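PDB 3OH8: nucleoside-diphosphate sugar epimerase (SulA family) from Corynebacterium glutamicum, which is probably an NAD(P)-dependent epimerase of nucleotide sugars, although its substrate and reaction remain unestablished. Local coordinates for residues A[147-152]-A[171-176]. Numbering follows the deposited sequence.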
ATOM      1  N   PRO A 147     -11.936  -0.782 -16.697  1.00 25.62           N
ATOM      2  CA  PRO A 147     -11.249   0.300 -15.978  1.00 21.95           C
ATOM      3  C   PRO A 147     -12.216   1.406 -15.573  1.00 21.27           C
ATOM      4  O   PRO A 147     -13.103   1.770 -16.344  1.00 16.25           O
ATOM      5  CB  PRO A 147     -10.252   0.830 -17.014  1.00 21.60           C
ATOM      6  CG  PRO A 147     -10.048  -0.332 -17.975  1.00 24.98           C
ATOM      7  CD  PRO A 147     -11.389  -0.996 -18.053  1.00 23.38           C
ATOM      8  N   LEU A 148     -12.045   1.924 -14.364  1.00 16.31           N
ATOM      9  CA  LEU A 148     -12.821   3.061 -13.904  1.00 16.53           C
ATOM     10  C   LEU A 148     -11.913   4.266 -13.840  1.00 19.60           C
ATOM     11  O   LEU A 148     -10.696   4.123 -13.813  1.00 16.71           O
ATOM     12  CB  LEU A 148     -13.388   2.790 -12.507  1.00 19.03           C
ATOM     13  CG  LEU A 148     -14.423   1.669 -12.432  1.00 21.13           C
ATOM     14  CD1 LEU A 148     -14.657   1.273 -10.983  1.00 24.89           C
ATOM     15  CD2 LEU A 148     -15.721   2.111 -13.113  1.00 19.28           C
ATOM     16  N   THR A 149     -12.513   5.449 -13.816  1.00 19.77           N
ATOM     17  CA  THR A 149     -11.771   6.661 -13.516  1.00 17.37           C
ATOM     18  C   THR A 149     -12.146   7.102 -12.109  1.00 15.36           C
ATOM     19  O   THR A 149     -13.322   7.282 -11.794  1.00 15.06           O
ATOM     20  CB  THR A 149     -12.077   7.791 -14.516  1.00 19.50           C
ATOM     21  OG1 THR A 149     -11.809   7.329 -15.843  1.00 22.65           O
ATOM     22  CG2 THR A 149     -11.208   9.015 -14.225  1.00 17.31           C
ATOM     23  N   VAL A 150     -11.128   7.291 -11.282  1.00 15.68           N
ATOM     24  CA  VAL A 150     -11.300   7.519  -9.859  1.00 15.68           C
ATOM     25  C   VAL A 150     -10.662   8.854  -9.485  1.00 19.51           C
ATOM     26  O   VAL A 150      -9.446   9.028  -9.619  1.00 17.15           O
ATOM     27  CB  VAL A 150     -10.610   6.372  -9.063  1.00 15.53           C
ATOM     28  CG1 VAL A 150     -10.891   6.498  -7.591  1.00 12.81           C
ATOM     29  CG2 VAL A 150     -11.076   5.016  -9.561  1.00 14.87           C
ATOM     30  N   ALA A 151     -11.481   9.808  -9.056  1.00 15.39           N
ATOM     31  CA  ALA A 151     -10.950  11.060  -8.535  1.00 17.12           C
ATOM     32  C   ALA A 151     -10.550  10.818  -7.091  1.00 17.52           C
ATOM     33  O   ALA A 151     -11.291  10.176  -6.344  1.00 17.43           O
ATOM     34  CB  ALA A 151     -12.001  12.177  -8.618  1.00 16.62           C
ATOM     35  N   ILE A 152      -9.383  11.322  -6.694  1.00 14.40           N
ATOM     36  CA  ILE A 152      -8.877  11.098  -5.345  1.00 15.19           C
ATOM     37  C   ILE A 152      -8.307  12.361  -4.718  1.00 16.75           C
ATOM     38  O   ILE A 152      -7.464  13.013  -5.314  1.00 14.53           O
ATOM     39  CB  ILE A 152      -7.768  10.024  -5.351  1.00 16.43           C
ATOM     40  CG1 ILE A 152      -8.261   8.736  -6.014  1.00 17.75           C
ATOM     41  CG2 ILE A 152      -7.304   9.719  -3.943  1.00 12.28           C
ATOM     42  CD1 ILE A 152      -7.291   7.555  -5.848  1.00 22.74           C
ATOM     43  N   GLY A 171      -4.916  -0.945 -13.816  1.00 18.24           N
ATOM     44  CA  GLY A 171      -5.411  -0.506 -15.112  1.00 17.99           C
ATOM     45  C   GLY A 171      -6.498   0.549 -15.038  1.00 20.62           C
ATOM     46  O   GLY A 171      -7.086   0.903 -16.059  1.00 21.17           O
ATOM     47  N   HIS A 172      -6.782   1.046 -13.834  1.00 16.34           N
ATOM     48  CA  HIS A 172      -7.736   2.136 -13.674  1.00 17.46           C
ATOM     49  C   HIS A 172      -7.069   3.485 -13.837  1.00 19.01           C
ATOM     50  O   HIS A 172      -5.853   3.599 -13.711  1.00 21.55           O
ATOM     51  CB  HIS A 172      -8.416   2.062 -12.309  1.00 14.52           C
ATOM     52  CG  HIS A 172      -9.117   0.767 -12.068  1.00 19.44           C
ATOM     53  ND1 HIS A 172     -10.343   0.477 -12.627  1.00 19.00           N
ATOM     54  CD2 HIS A 172      -8.760  -0.319 -11.344  1.00 18.76           C
ATOM     55  CE1 HIS A 172     -10.718  -0.733 -12.249  1.00 22.18           C
ATOM     56  NE2 HIS A 172      -9.776  -1.238 -11.471  1.00 21.04           N
ATOM     57  N   GLU A 173      -7.870   4.512 -14.107  1.00 19.70           N
ATOM     58  CA  GLU A 173      -7.332   5.865 -14.240  1.00 22.04           C
ATOM     59  C   GLU A 173      -7.599   6.649 -12.967  1.00 16.97           C
ATOM     60  O   GLU A 173      -8.694   6.578 -12.414  1.00 22.15           O
ATOM     61  CB  GLU A 173      -7.970   6.595 -15.420  1.00 29.92           C
ATOM     62  CG  GLU A 173      -7.736   5.925 -16.763  1.00 48.54           C
ATOM     63  CD  GLU A 173      -6.285   6.000 -17.204  1.00 56.43           C
ATOM     64  OE1 GLU A 173      -5.692   7.099 -17.100  1.00 60.12           O
ATOM     65  OE2 GLU A 173      -5.744   4.966 -17.659  1.00 54.01           O
ATOM     66  N   VAL A 174      -6.597   7.385 -12.510  1.00 13.39           N
ATOM     67  CA  VAL A 174      -6.735   8.217 -11.322  1.00 13.95           C
ATOM     68  C   VAL A 174      -6.670   9.690 -11.707  1.00 21.74           C
ATOM     69  O   VAL A 174      -5.763  10.108 -12.424  1.00 22.12           O
ATOM     70  CB  VAL A 174      -5.630   7.913 -10.283  1.00 16.77           C
ATOM     71  CG1 VAL A 174      -5.728   8.866  -9.089  1.00 10.35           C
ATOM     72  CG2 VAL A 174      -5.739   6.481  -9.811  1.00 18.40           C
ATOM     73  N   ILE A 175      -7.653  10.465 -11.263  1.00 20.11           N
ATOM     74  CA  ILE A 175      -7.565  11.910 -11.356  1.00 21.13           C
ATOM     75  C   ILE A 175      -7.231  12.449  -9.976  1.00 23.65           C
ATOM     76  O   ILE A 175      -8.054  12.398  -9.065  1.00 19.20           O
ATOM     77  CB  ILE A 175      -8.873  12.550 -11.826  1.00 17.97           C
ATOM     78  CG1 ILE A 175      -9.290  11.982 -13.187  1.00 19.88           C
ATOM     79  CG2 ILE A 175      -8.695  14.061 -11.908  1.00 19.01           C
ATOM     80  CD1 ILE A 175     -10.700  12.398 -13.610  1.00 20.41           C
ATOM     81  N   GLN A 176      -6.014  12.951  -9.820  1.00 15.12           N
ATOM     82  CA  GLN A 176      -5.575  13.432  -8.525  1.00 19.80           C
ATOM     83  C   GLN A 176      -6.073  14.857  -8.300  1.00 19.46           C
ATOM     84  O   GLN A 176      -5.808  15.759  -9.114  1.00 17.15           O
ATOM     85  CB  GLN A 176      -4.052  13.352  -8.413  1.00 22.37           C
ATOM     86  CG  GLN A 176      -3.518  11.922  -8.430  1.00 22.43           C
ATOM     87  CD  GLN A 176      -2.003  11.855  -8.461  1.00 22.74           C
ATOM     88  OE1 GLN A 176      -1.417  11.350  -9.421  1.00 23.85           O
ATOM     89  NE2 GLN A 176      -1.360  12.359  -7.413  1.00 23.18           N
TER
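The imidazole of H172 meets L148 at its edge: the backbone N of L148 lies in the ring plane and donates to ND1 over 2.8 Å, with an N-H...N angle of 168°. ND1 therefore acts as acceptor, which would place the proton of a neutral ring on NE2. CG of H172 sits beside its own backbone N (chi1 -57°), and the second torsion turns the ring's ND1 edge to the L148 amide; P147 CA approaches it obliquely, 3.5 Å from ND1. One residue further on, E173 N donates to L148 O. From there the ladder is parallel: E173 O accepts from V150 N, V150 O from I175 N, and I175 O from I152 N. Strands 149-153 and 173-178, joined through helix 158-169, form the opening beta-alpha-beta crossover of a Rossmann fold; the axes of 149-152 and 173-176 are inclined at 25°. G171 ends that helix in a Schellman motif, its O 3.3 Å from P147 CB. On the face shared by T149, A151, E173 and I175, CD1 of I175 presses on CG2 of T149 at 3.5 Å, a tight carbon contact. On the opposite face, I152 CD1 meets V174 CG1 at 3.8 Å, and both side chains pack against T164 and L167 of the crossover helix. Strand 204-207 flanks 149-153 along its other edge, bonding to A151.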